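Local atomic coordinates of putative O-acetylhomoserine (Thiol)-lyase (Campylobacter jejuni, PDB entry 4OC9), a protein that probably uses pyridoxal 5'-phosphate to make homocysteine from O-acetylhomoserine and sulfide. Residues 189-192 with 193-196; 325-328 with 329-333. All blocks are in the same frame, centred on the assembly; numbering follows the deposited sequence.

Contact 1: 189-192 with 193-196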
loop_
_atom_site.group_PDB
_atom_site.type_symbol
_atom_site.label_atom_id
_atom_site.label_comp_id
_atom_site.label_asym_id
_atom_site.label_seq_id
_atom_site.Cartn_x
_atom_site.Cartn_y
_atom_site.Cartn_z
ATOM N N LEU D 189 -0.513 -16.418 24.227
ATOM C CA LEU D 189 -1.206 -16.853 25.437
ATOM C C LEU D 189 -1.275 -18.355 25.531
ATOM O O LEU D 189 -1.439 -18.899 26.599
ATOM C CB LEU D 189 -2.612 -16.265 25.488
ATOM C CG LEU D 189 -2.618 -14.718 25.412
ATOM C CD1 LEU D 189 -4.041 -14.194 25.530
ATOM C CD2 LEU D 189 -1.753 -14.120 26.511
ATOM N N LEU D 190 -1.108 -19.030 24.399
ATOM C CA LEU D 190 -1.179 -20.464 24.343
ATOM C C LEU D 190 -0.372 -21.038 23.188
ATOM O O LEU D 190 -0.432 -20.529 22.062
ATOM C CB LEU D 190 -2.648 -20.871 24.201
ATOM C CG LEU D 190 -2.925 -22.364 24.154
ATOM C CD1 LEU D 190 -2.444 -23.013 25.437
ATOM C CD2 LEU D 190 -4.400 -22.594 24.016
ATOM N N GLN D 191 0.333 -22.135 23.447
ATOM C CA GLN D 191 1.164 -22.770 22.427
ATOM C C GLN D 191 0.705 -24.201 22.187
ATOM O O GLN D 191 1.239 -25.125 22.762
ATOM C CB GLN D 191 2.621 -22.789 22.878
ATOM C CG GLN D 191 3.231 -21.457 23.302
ATOM C CD GLN D 191 2.815 -20.958 24.711
ATOM O OE1 GLN D 191 2.533 -21.742 25.638
ATOM N NE2 GLN D 191 2.822 -19.633 24.873
ATOM N N PRO D 192 -0.290 -24.395 21.326
ATOM C CA PRO D 192 -0.776 -25.757 21.111
ATOM C C PRO D 192 0.293 -26.787 20.781
ATOM O O PRO D 192 0.148 -27.959 21.176
ATOM C CB PRO D 192 -1.760 -25.603 19.965
ATOM C CG PRO D 192 -2.245 -24.199 20.090
ATOM C CD PRO D 192 -1.054 -23.408 20.546
ATOM N N PHE D 193 1.353 -26.408 20.089
ATOM C CA PHE D 193 2.391 -27.398 19.784
ATOM C C PHE D 193 2.982 -28.052 21.028
ATOM O O PHE D 193 3.385 -29.222 20.986
ATOM C CB PHE D 193 3.516 -26.888 18.888
ATOM C CG PHE D 193 3.055 -26.461 17.538
ATOM C CD1 PHE D 193 2.240 -27.296 16.786
ATOM C CD2 PHE D 193 3.596 -25.342 16.936
ATOM C CE1 PHE D 193 1.848 -26.950 15.519
ATOM C CE2 PHE D 193 3.237 -25.011 15.637
ATOM C CZ PHE D 193 2.360 -25.811 14.930
ATOM N N LYS D 194 3.075 -27.304 22.115
ATOM C CA LYS D 194 3.574 -27.849 23.353
ATOM C C LYS D 194 2.754 -29.003 23.812
ATOM O O LYS D 194 3.266 -29.863 24.521
ATOM C CB LYS D 194 3.549 -26.831 24.462
ATOM C CG LYS D 194 4.766 -25.954 24.545
ATOM C CD LYS D 194 4.443 -24.856 25.526
ATOM C CE LYS D 194 5.708 -24.076 25.866
ATOM N NZ LYS D 194 5.445 -23.085 26.938
ATOM N N HIS D 195 1.492 -29.060 23.395
ATOM C CA HIS D 195 0.661 -30.144 23.819
ATOM C C HIS D 195 0.325 -31.209 22.825
ATOM O O HIS D 195 -0.707 -31.873 22.930
ATOM C CB HIS D 195 -0.582 -29.568 24.448
ATOM C CG HIS D 195 -0.252 -28.557 25.492
ATOM N ND1 HIS D 195 0.233 -28.906 26.723
ATOM C CD2 HIS D 195 -0.307 -27.211 25.471
ATOM C CE1 HIS D 195 0.455 -27.812 27.424
ATOM N NE2 HIS D 195 0.118 -26.773 26.692
ATOM N N GLY D 196 1.217 -31.390 21.857
ATOM C CA GLY D 196 1.038 -32.424 20.840
ATOM C C GLY D 196 0.274 -32.112 19.561
ATOM O O GLY D 196 0.073 -33.004 18.734
HETATM O O HOH W 1 2.798 -23.297 28.172
#
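Gln191 and Lys194 run side by side and point the same way, joined at both ends. At the base, Lys194 N donates to Gln191 O over 2.9 Å. His195 N repeats the step on Pro192 O at 2.8 Å, and Gly196 N follows on Phe193 O at 3.2 Å. These three consecutive bonds all span three residues, and the proline that enters this turn has no N-H to supply.

Between the side chains, the aliphatic part of the lysine runs along the glutamine and its end meets the amide oxygen. Extended beyond CG, the lysine places its CD 3.8 Å from Gln191 CB. The glutamine bends at its second torsion (chi2 77°), which brings OE1 beside Lys194 NZ. The direct bond from Lys194 NZ to Gln191 OE1 is weak, at 3.5 Å. A water strengthens the link: it donates to Gln191 OE1 at 3.0 Å and accepts from Lys194 NZ at 2.9 Å. Gln191 NE2 has a weak bond back to Pro187 O.

The His195 ring lies near the first carbonyl of the turn, its CD2 3.8 Å from Gln191 O, and presents one face to Lys194 CB. Pro192 and Phe193 head the other way, onto Ile200 and Glu73.

Repeated three-residue spacing marks a short 3-10 turn; Gly196, with positive phi, follows soon after. It lies in the connection between the neighbouring parallel strands 177-181 and 199-203 of the large sheet, in the cofactor-binding domain of a fold-type I PLP enzyme.

Contact 2: 325-328 with 329-333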
loop_
_atom_site.group_PDB
_atom_site.type_symbol
_atom_site.label_atom_id
_atom_site.label_comp_id
_atom_site.label_asym_id
_atom_site.label_seq_id
_atom_site.Cartn_x
_atom_site.Cartn_y
_atom_site.Cartn_z
ATOM N N ALA D 325 -17.072 -22.673 33.676
ATOM C CA ALA D 325 -16.826 -24.102 33.450
ATOM C C ALA D 325 -15.453 -24.432 32.843
ATOM O O ALA D 325 -14.997 -25.556 32.945
ATOM C CB ALA D 325 -17.918 -24.670 32.551
ATOM N N TYR D 326 -14.830 -23.463 32.196
ATOM C CA TYR D 326 -13.549 -23.689 31.606
ATOM C C TYR D 326 -12.422 -23.076 32.409
ATOM O O TYR D 326 -11.288 -23.086 31.964
ATOM C CB TYR D 326 -13.563 -23.161 30.161
ATOM C CG TYR D 326 -14.606 -23.879 29.350
ATOM C CD1 TYR D 326 -14.370 -25.157 28.877
ATOM C CD2 TYR D 326 -15.836 -23.294 29.061
ATOM C CE1 TYR D 326 -15.342 -25.846 28.166
ATOM C CE2 TYR D 326 -16.817 -23.982 28.338
ATOM C CZ TYR D 326 -16.558 -25.250 27.896
ATOM O OH TYR D 326 -17.492 -25.916 27.159
ATOM N N HIS D 327 -12.722 -22.591 33.607
ATOM C CA HIS D 327 -11.715 -21.942 34.463
ATOM C C HIS D 327 -10.503 -22.827 34.793
ATOM O O HIS D 327 -9.371 -22.356 34.731
ATOM C CB HIS D 327 -12.370 -21.341 35.721
ATOM C CG HIS D 327 -11.430 -20.543 36.574
ATOM N ND1 HIS D 327 -11.125 -19.225 36.316
ATOM C CD2 HIS D 327 -10.778 -20.861 37.721
ATOM C CE1 HIS D 327 -10.316 -18.767 37.259
ATOM N NE2 HIS D 327 -10.080 -19.747 38.116
ATOM N N ASN D 328 -10.740 -24.081 35.159
ATOM C CA ASN D 328 -9.634 -25.019 35.452
ATOM C C ASN D 328 -8.772 -25.305 34.217
ATOM O O ASN D 328 -7.553 -25.373 34.306
ATOM C CB ASN D 328 -10.143 -26.325 36.047
ATOM C CG ASN D 328 -10.613 -26.161 37.470
ATOM O OD1 ASN D 328 -10.198 -25.240 38.177
ATOM N ND2 ASN D 328 -11.456 -27.080 37.918
ATOM N N LEU D 329 -9.420 -25.480 33.069
ATOM C CA LEU D 329 -8.694 -25.701 31.814
ATOM C C LEU D 329 -7.883 -24.422 31.500
ATOM O O LEU D 329 -6.778 -24.500 30.960
ATOM C CB LEU D 329 -9.650 -26.050 30.678
ATOM C CG LEU D 329 -10.265 -27.440 30.841
ATOM C CD1 LEU D 329 -11.430 -27.716 29.918
ATOM C CD2 LEU D 329 -9.159 -28.466 30.627
ATOM N N PHE D 330 -8.443 -23.262 31.833
ATOM C CA PHE D 330 -7.761 -22.005 31.603
ATOM C C PHE D 330 -6.477 -21.974 32.408
ATOM O O PHE D 330 -5.410 -21.713 31.871
ATOM C CB PHE D 330 -8.668 -20.821 31.961
ATOM C CG PHE D 330 -7.935 -19.521 32.083
ATOM C CD1 PHE D 330 -7.382 -18.911 30.988
ATOM C CD2 PHE D 330 -7.881 -18.866 33.299
ATOM C CE1 PHE D 330 -6.726 -17.684 31.108
ATOM C CE2 PHE D 330 -7.257 -17.627 33.426
ATOM C CZ PHE D 330 -6.682 -17.041 32.332
ATOM N N LYS D 331 -6.594 -22.233 33.705
ATOM C CA LYS D 331 -5.424 -22.247 34.584
ATOM C C LYS D 331 -4.410 -23.298 34.143
ATOM O O LYS D 331 -3.219 -23.130 34.309
ATOM C CB LYS D 331 -5.825 -22.513 36.048
ATOM C CG LYS D 331 -6.642 -21.412 36.729
ATOM C CD LYS D 331 -5.845 -20.116 36.833
ATOM C CE LYS D 331 -6.627 -19.032 37.551
ATOM N NZ LYS D 331 -5.862 -17.786 37.748
ATOM N N LYS D 332 -4.886 -24.395 33.589
ATOM C CA LYS D 332 -3.993 -25.466 33.155
ATOM C C LYS D 332 -3.177 -25.157 31.899
ATOM O O LYS D 332 -1.991 -25.448 31.846
ATOM C CB LYS D 332 -4.787 -26.739 32.909
ATOM C CG LYS D 332 -3.919 -27.912 32.525
ATOM C CD LYS D 332 -4.750 -29.151 32.240
ATOM C CE LYS D 332 -3.863 -30.316 31.824
ATOM N NZ LYS D 332 -4.661 -31.510 31.430
ATOM N N TYR D 333 -3.815 -24.564 30.911
ATOM C CA TYR D 333 -3.127 -24.254 29.659
ATOM C C TYR D 333 -2.621 -22.829 29.408
ATOM O O TYR D 333 -1.745 -22.644 28.559
ATOM C CB TYR D 333 -3.996 -24.654 28.503
ATOM C CG TYR D 333 -4.230 -26.130 28.415
ATOM C CD1 TYR D 333 -3.265 -26.956 27.872
ATOM C CD2 TYR D 333 -5.437 -26.695 28.790
ATOM C CE1 TYR D 333 -3.465 -28.316 27.773
ATOM C CE2 TYR D 333 -5.645 -28.043 28.679
ATOM C CZ TYR D 333 -4.653 -28.857 28.160
ATOM O OH TYR D 333 -4.878 -30.231 28.031
HETATM O O HOH W 2 -12.399 -26.067 33.413
#
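Tyr326 holds the N-cap position of the short helix 327-333, and its carbonyl and ring both meet the first turn, which follows the loop after strand 315-317. Phe330 N donates to Tyr326 O at 2.9 Å. Lys331 N to His327 O and Lys332 N to Asn328 O continue the alpha-helical pattern, the former the straighter at 167°. A water bridges the helix start: it donates to Ala325 O and accepts from Leu329 N at 3.1 Å, giving this N-H of the first turn a partner.

Two side-chain pairs accompany the backbone. Leu329 CD1 comes in at the edge of the Tyr326 ring, near its plane, 4.0 Å from CD1 of the tyrosine. The phenol oxygen, Tyr326 OH, is hydrogen-bonded to Asp133 OD2 and Lys107 NZ, tying the start of the helix to the larger domain. Phe330 instead turns its ring away from the first turn, to Phe334, Ile161 and Ala339.

On another flank His327 and Lys331, one turn apart, lie alongside each other. The histidine CG is anti to the backbone N (chi1 -174°), which carries the ring beside the lysine, whose CG sits over one face. His327 ND1 bonds to Pro319 O, a tie that should restrain the ring's rotation, while Lys331 NZ reaches Asn337 OD1. The two ionisable ends stay apart, NE2 of His327 and NZ of Lys331 being separated by 4.7 Å. Contact is made instead by the lysine's aliphatic chain: bent at its second torsion (chi2 -63°), it brings Lys331 CE to 3.6 Å from His327 NE2.

In the fold
Contacts 1 and 2 follow one another along the chain, and their centres lie about 14 Å apart, yet they meet directly through Tyr333 at the end of helix 327-333. Its ring and that of His195 meet edge-to-face, with His195 NE2 3.6 Å from Tyr333 CD1, while Leu190 CD1 packs against Tyr333 O. Tyr333 OH also bonds to Asp163 and Glu165, at the start of helix 164-174, so one tyrosine joins the 3-10 turn to a second part of the large domain. Contact 1 precedes strand 199-203, which leads toward Lys206, the lysine that carries the pyridoxyl phosphate; contact 2 lies in the connection between strands 315-317 and 342-346 of the five-stranded sheet.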